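Local coordinates for protein 4-hydroxybutyrate coenzyme A transferase (Shewanella oneidensis, PDB 2OAS) that probably transfers coenzyme A between carboxylic acids such as acetate and 4-hydroxybutyrate, at residues C140-M154 with I165-L178. Residues are numbered along the deposited sequence; the frame is centred on the assembly and turned at random.
Sequences CQVAGKIIAHINPQM and IDRFAAVYEQSASL
Strands 145-150 and 170-173 pair in parallel, with I147 beside A170 and I150 beside E173. Backbone hydrogen bonds include A169 N to I146 O (2.8 Å), Y172 N to A148 O and Q174 N to I150 O (3.0 Å). One water bridges I146 N and R167 O, extending the pairing.

Past the strands, N151 continues the link by its side-chain amide. Its CG lies anti to the backbone N (chi1 -180°), which turns the amide to the backbone of A176. OD1 accepts from A176 N and ND2 donates to A176 O, both at 3.2 Å. OD1 also takes Q153 N at 2.8 Å, closing an Asx turn. The two donors reach OD1 from opposite faces of the amide plane. ND2 also donates to Q117. With an alanine here the amide is gone, which is likely to leave A176 N and O without these mates, Q117 without its donor and the Asx turn without its acceptor.

H149 sets its ring edge against Y172 O and Q174 O. Its ND1 bond to Y172 O is weak, and NE2 is buried without a partner in the model.

F168 is packed on both faces. A148 CB sits over one in a CH-pi contact, 3.7 Å from the centroid. I165 CA lies over the opposite face. I146 CG2 approaches CD2 of F168 obliquely at 3.8 Å. I150 CG2 lies against the E173 chain, 3.5 Å from OE2.

The contact joins neighbouring strands of the N-terminal parallel sheet, away from the CoA site; backbone bonds fix the register, and N151 carries the pairing past their ends.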
loop_
_atom_site.group_PDB
_atom_site.type_symbol
_atom_site.label_atom_id
_atom_site.label_comp_id
_atom_site.label_asym_id
_atom_site.label_seq_id
_atom_site.Cartn_x
_atom_site.Cartn_y
_atom_site.Cartn_z
ATOM N N CYS A 140 -25.504 4.424 -5.799
ATOM C CA CYS A 140 -26.736 4.853 -6.469
ATOM C C CYS A 140 -26.704 4.506 -7.951
ATOM O O CYS A 140 -27.748 4.408 -8.588
ATOM C CB CYS A 140 -26.938 6.357 -6.319
ATOM S SG CYS A 140 -27.401 6.834 -4.665
ATOM N N GLN A 141 -25.504 4.313 -8.488
ATOM C CA GLN A 141 -25.350 3.990 -9.896
ATOM C C GLN A 141 -25.776 2.551 -10.182
ATOM O O GLN A 141 -26.498 2.279 -11.139
ATOM C CB GLN A 141 -23.888 4.188 -10.335
ATOM C CG GLN A 141 -23.665 5.230 -11.447
ATOM C CD GLN A 141 -23.432 6.662 -10.903
ATOM O OE1 GLN A 141 -22.299 7.189 -10.935
ATOM N NE2 GLN A 141 -24.507 7.288 -10.393
ATOM N N VAL A 142 -25.335 1.627 -9.339
ATOM C CA VAL A 142 -25.647 0.229 -9.545
ATOM C C VAL A 142 -26.852 -0.272 -8.754
ATOM O O VAL A 142 -27.347 -1.369 -8.996
ATOM C CB VAL A 142 -24.421 -0.634 -9.220
ATOM C CG1 VAL A 142 -23.245 -0.181 -10.061
ATOM C CG2 VAL A 142 -24.072 -0.520 -7.746
ATOM N N ALA A 143 -27.339 0.525 -7.816
ATOM C CA ALA A 143 -28.464 0.089 -7.018
ATOM C C ALA A 143 -29.701 -0.270 -7.844
ATOM O O ALA A 143 -30.069 0.449 -8.775
ATOM C CB ALA A 143 -28.815 1.155 -6.010
ATOM N N GLY A 144 -30.348 -1.380 -7.491
ATOM C CA GLY A 144 -31.555 -1.785 -8.188
ATOM C C GLY A 144 -32.627 -0.705 -8.081
ATOM O O GLY A 144 -33.294 -0.380 -9.064
ATOM N N LYS A 145 -32.800 -0.154 -6.880
ATOM C CA LYS A 145 -33.765 0.914 -6.643
ATOM C C LYS A 145 -33.212 1.860 -5.579
ATOM O O LYS A 145 -32.355 1.467 -4.793
ATOM C CB LYS A 145 -35.109 0.351 -6.186
ATOM C CG LYS A 145 -35.082 -0.410 -4.868
ATOM C CD LYS A 145 -36.508 -0.775 -4.462
ATOM C CE LYS A 145 -36.553 -1.589 -3.184
ATOM N NZ LYS A 145 -35.982 -2.945 -3.368
ATOM N N ILE A 146 -33.685 3.104 -5.555
ATOM C CA ILE A 146 -33.202 4.057 -4.560
ATOM C C ILE A 146 -34.332 4.634 -3.707
ATOM O O ILE A 146 -35.380 5.001 -4.223
ATOM C CB ILE A 146 -32.435 5.224 -5.227
ATOM C CG1 ILE A 146 -31.182 4.691 -5.927
ATOM C CG2 ILE A 146 -32.030 6.251 -4.189
ATOM C CD1 ILE A 146 -30.529 5.698 -6.841
ATOM N N ILE A 147 -34.114 4.680 -2.395
ATOM C CA ILE A 147 -35.088 5.226 -1.456
ATOM C C ILE A 147 -34.410 6.444 -0.822
ATOM O O ILE A 147 -33.468 6.313 -0.052
ATOM C CB ILE A 147 -35.461 4.182 -0.398
ATOM C CG1 ILE A 147 -36.246 3.053 -1.077
ATOM C CG2 ILE A 147 -36.290 4.820 0.725
ATOM C CD1 ILE A 147 -36.548 1.887 -0.161
ATOM N N ALA A 148 -34.894 7.624 -1.172
ATOM C CA ALA A 148 -34.319 8.867 -0.710
ATOM C C ALA A 148 -35.127 9.615 0.328
ATOM O O ALA A 148 -36.355 9.639 0.306
ATOM C CB ALA A 148 -34.074 9.801 -1.909
ATOM N N HIS A 149 -34.413 10.257 1.228
ATOM C CA HIS A 149 -35.062 11.021 2.245
ATOM C C HIS A 149 -34.725 12.465 1.938
ATOM O O HIS A 149 -33.562 12.855 1.971
ATOM C CB HIS A 149 -34.545 10.586 3.618
ATOM C CG HIS A 149 -34.652 11.644 4.657
ATOM N ND1 HIS A 149 -35.797 12.385 4.841
ATOM C CD2 HIS A 149 -33.741 12.126 5.535
ATOM C CE1 HIS A 149 -35.587 13.287 5.785
ATOM N NE2 HIS A 149 -34.347 13.150 6.224
ATOM N N ILE A 150 -35.737 13.247 1.592
ATOM C CA ILE A 150 -35.521 14.647 1.275
ATOM C C ILE A 150 -35.506 15.494 2.535
ATOM O O ILE A 150 -36.512 15.610 3.245
ATOM C CB ILE A 150 -36.597 15.171 0.331
ATOM C CG1 ILE A 150 -36.561 14.362 -0.969
ATOM C CG2 ILE A 150 -36.377 16.667 0.092
ATOM C CD1 ILE A 150 -37.617 14.752 -1.971
ATOM N N ASN A 151 -34.356 16.100 2.799
ATOM C CA ASN A 151 -34.182 16.917 3.988
ATOM C C ASN A 151 -33.728 18.311 3.663
ATOM O O ASN A 151 -32.618 18.501 3.188
ATOM C CB ASN A 151 -33.156 16.262 4.909
ATOM C CG ASN A 151 -32.925 17.051 6.172
ATOM O OD1 ASN A 151 -33.600 18.052 6.434
ATOM N ND2 ASN A 151 -31.970 16.597 6.973
ATOM N N PRO A 152 -34.587 19.304 3.904
ATOM C CA PRO A 152 -34.282 20.711 3.645
ATOM C C PRO A 152 -33.031 21.182 4.388
ATOM O O PRO A 152 -32.490 22.241 4.085
ATOM C CB PRO A 152 -35.525 21.430 4.138
ATOM C CG PRO A 152 -36.608 20.473 3.816
ATOM C CD PRO A 152 -36.010 19.142 4.245
ATOM N N GLN A 153 -32.580 20.397 5.363
ATOM C CA GLN A 153 -31.404 20.750 6.143
ATOM C C GLN A 153 -30.141 20.285 5.427
ATOM O O GLN A 153 -29.054 20.800 5.674
ATOM C CB GLN A 153 -31.483 20.121 7.537
ATOM C CG GLN A 153 -32.739 20.490 8.304
ATOM C CD GLN A 153 -32.923 22.002 8.434
ATOM O OE1 GLN A 153 -34.057 22.513 8.368
ATOM N NE2 GLN A 153 -31.804 22.732 8.623
HETATM N N MSE A 154 -30.272 19.317 4.531
HETATM C CA MSE A 154 -29.099 18.842 3.820
HETATM C C MSE A 154 -28.595 19.939 2.893
HETATM O O MSE A 154 -29.324 20.415 2.017
HETATM C CB MSE A 154 -29.425 17.587 3.004
HETATM C CG MSE A 154 -28.207 16.911 2.383
HETATM SE SE MSE A 154 -26.865 16.362 3.683
HETATM C CE MSE A 154 -27.373 14.522 4.001
ATOM N N ILE A 165 -34.149 13.366 -9.213
ATOM C CA ILE A 165 -35.186 12.715 -8.427
ATOM C C ILE A 165 -35.935 11.594 -9.154
ATOM O O ILE A 165 -36.595 10.794 -8.513
ATOM C CB ILE A 165 -36.199 13.745 -7.889
ATOM C CG1 ILE A 165 -37.049 13.112 -6.792
ATOM C CG2 ILE A 165 -37.089 14.255 -9.026
ATOM C CD1 ILE A 165 -38.077 14.042 -6.220
ATOM N N ASP A 166 -35.857 11.529 -10.480
ATOM C CA ASP A 166 -36.549 10.447 -11.172
ATOM C C ASP A 166 -35.776 9.149 -11.055
ATOM O O ASP A 166 -36.235 8.114 -11.514
ATOM C CB ASP A 166 -36.771 10.760 -12.646
ATOM C CG ASP A 166 -37.896 11.742 -12.862
ATOM O OD1 ASP A 166 -38.760 11.869 -11.956
ATOM O OD2 ASP A 166 -37.921 12.376 -13.941
ATOM N N ARG A 167 -34.596 9.202 -10.455
ATOM C CA ARG A 167 -33.785 8.005 -10.259
ATOM C C ARG A 167 -34.186 7.350 -8.936
ATOM O O ARG A 167 -33.592 6.357 -8.517
ATOM C CB ARG A 167 -32.296 8.371 -10.217
ATOM C CG ARG A 167 -31.713 8.782 -11.567
ATOM C CD ARG A 167 -30.713 7.752 -12.052
ATOM N NE ARG A 167 -29.522 7.747 -11.207
ATOM C CZ ARG A 167 -28.627 6.764 -11.142
ATOM N NH1 ARG A 167 -28.771 5.667 -11.879
ATOM N NH2 ARG A 167 -27.579 6.883 -10.335
ATOM N N PHE A 168 -35.204 7.912 -8.292
ATOM C CA PHE A 168 -35.686 7.423 -6.995
ATOM C C PHE A 168 -36.974 6.608 -7.133
ATOM O O PHE A 168 -37.878 6.978 -7.883
ATOM C CB PHE A 168 -35.945 8.621 -6.050
ATOM C CG PHE A 168 -34.742 9.516 -5.823
ATOM C CD1 PHE A 168 -34.888 10.732 -5.171
ATOM C CD2 PHE A 168 -33.470 9.135 -6.232
ATOM C CE1 PHE A 168 -33.795 11.560 -4.925
ATOM C CE2 PHE A 168 -32.362 9.959 -5.988
ATOM C CZ PHE A 168 -32.532 11.179 -5.332
ATOM N N ALA A 169 -37.069 5.504 -6.405
ATOM C CA ALA A 169 -38.277 4.672 -6.469
ATOM C C ALA A 169 -39.296 5.208 -5.484
ATOM O O ALA A 169 -40.507 5.113 -5.695
ATOM C CB ALA A 169 -37.946 3.232 -6.123
ATOM N N ALA A 170 -38.784 5.780 -4.404
ATOM C CA ALA A 170 -39.623 6.315 -3.352
ATOM C C ALA A 170 -38.946 7.530 -2.774
ATOM O O ALA A 170 -37.720 7.667 -2.850
ATOM C CB ALA A 170 -39.828 5.275 -2.279
ATOM N N VAL A 171 -39.757 8.397 -2.173
ATOM C CA VAL A 171 -39.275 9.633 -1.574
ATOM C C VAL A 171 -40.124 10.075 -0.375
ATOM O O VAL A 171 -41.346 10.118 -0.458
ATOM C CB VAL A 171 -39.259 10.748 -2.655
ATOM C CG1 VAL A 171 -39.386 12.089 -2.026
ATOM C CG2 VAL A 171 -37.969 10.681 -3.450
ATOM N N TYR A 172 -39.464 10.381 0.738
ATOM C CA TYR A 172 -40.145 10.860 1.939
ATOM C C TYR A 172 -39.464 12.156 2.359
ATOM O O TYR A 172 -38.242 12.213 2.498
ATOM C CB TYR A 172 -40.065 9.849 3.086
ATOM C CG TYR A 172 -40.547 10.421 4.407
ATOM C CD1 TYR A 172 -41.874 10.854 4.566
ATOM C CD2 TYR A 172 -39.668 10.586 5.479
ATOM C CE1 TYR A 172 -42.312 11.443 5.758
ATOM C CE2 TYR A 172 -40.094 11.173 6.677
ATOM C CZ TYR A 172 -41.412 11.601 6.804
ATOM O OH TYR A 172 -41.805 12.212 7.968
ATOM N N GLU A 173 -40.258 13.193 2.581
ATOM C CA GLU A 173 -39.686 14.478 2.935
ATOM C C GLU A 173 -39.991 15.012 4.327
ATOM O O GLU A 173 -41.146 15.091 4.731
ATOM C CB GLU A 173 -40.121 15.517 1.913
ATOM C CG GLU A 173 -39.613 16.916 2.199
ATOM C CD GLU A 173 -40.165 17.936 1.218
ATOM O OE1 GLU A 173 -41.399 18.166 1.241
ATOM O OE2 GLU A 173 -39.373 18.495 0.431
ATOM N N GLN A 174 -38.937 15.378 5.051
ATOM C CA GLN A 174 -39.087 15.964 6.369
ATOM C C GLN A 174 -37.755 16.574 6.808
ATOM O O GLN A 174 -36.694 16.048 6.498
ATOM C CB GLN A 174 -39.592 14.930 7.385
ATOM C CG GLN A 174 -38.529 14.281 8.231
ATOM C CD GLN A 174 -39.056 13.842 9.587
ATOM O OE1 GLN A 174 -39.955 13.005 9.682
ATOM N NE2 GLN A 174 -38.494 14.406 10.640
ATOM N N SER A 175 -37.812 17.722 7.478
ATOM C CA SER A 175 -36.607 18.376 7.961
ATOM C C SER A 175 -36.148 17.648 9.207
ATOM O O SER A 175 -36.929 17.423 10.138
ATOM C CB SER A 175 -36.875 19.842 8.319
ATOM O OG SER A 175 -37.094 20.635 7.170
ATOM N N ALA A 176 -34.878 17.267 9.227
ATOM C CA ALA A 176 -34.318 16.570 10.369
ATOM C C ALA A 176 -32.964 17.174 10.669
ATOM O O ALA A 176 -32.390 17.883 9.842
ATOM C CB ALA A 176 -34.180 15.096 10.063
ATOM N N SER A 177 -32.451 16.881 11.858
ATOM C CA SER A 177 -31.157 17.401 12.277
ATOM C C SER A 177 -30.015 16.552 11.741
ATOM O O SER A 177 -30.126 15.330 11.653
ATOM C CB SER A 177 -31.075 17.425 13.800
ATOM O OG SER A 177 -31.185 16.117 14.327
ATOM N N LEU A 178 -28.920 17.208 11.380
ATOM C CA LEU A 178 -27.739 16.498 10.903
ATOM C C LEU A 178 -26.819 16.368 12.097
ATOM O O LEU A 178 -26.675 17.308 12.884
ATOM C CB LEU A 178 -27.023 17.283 9.808
ATOM C CG LEU A 178 -27.721 17.389 8.458
ATOM C CD1 LEU A 178 -26.895 18.268 7.537
ATOM C CD2 LEU A 178 -27.907 16.007 7.859
HETATM O O HOH W 1 -34.824 3.846 -8.012
#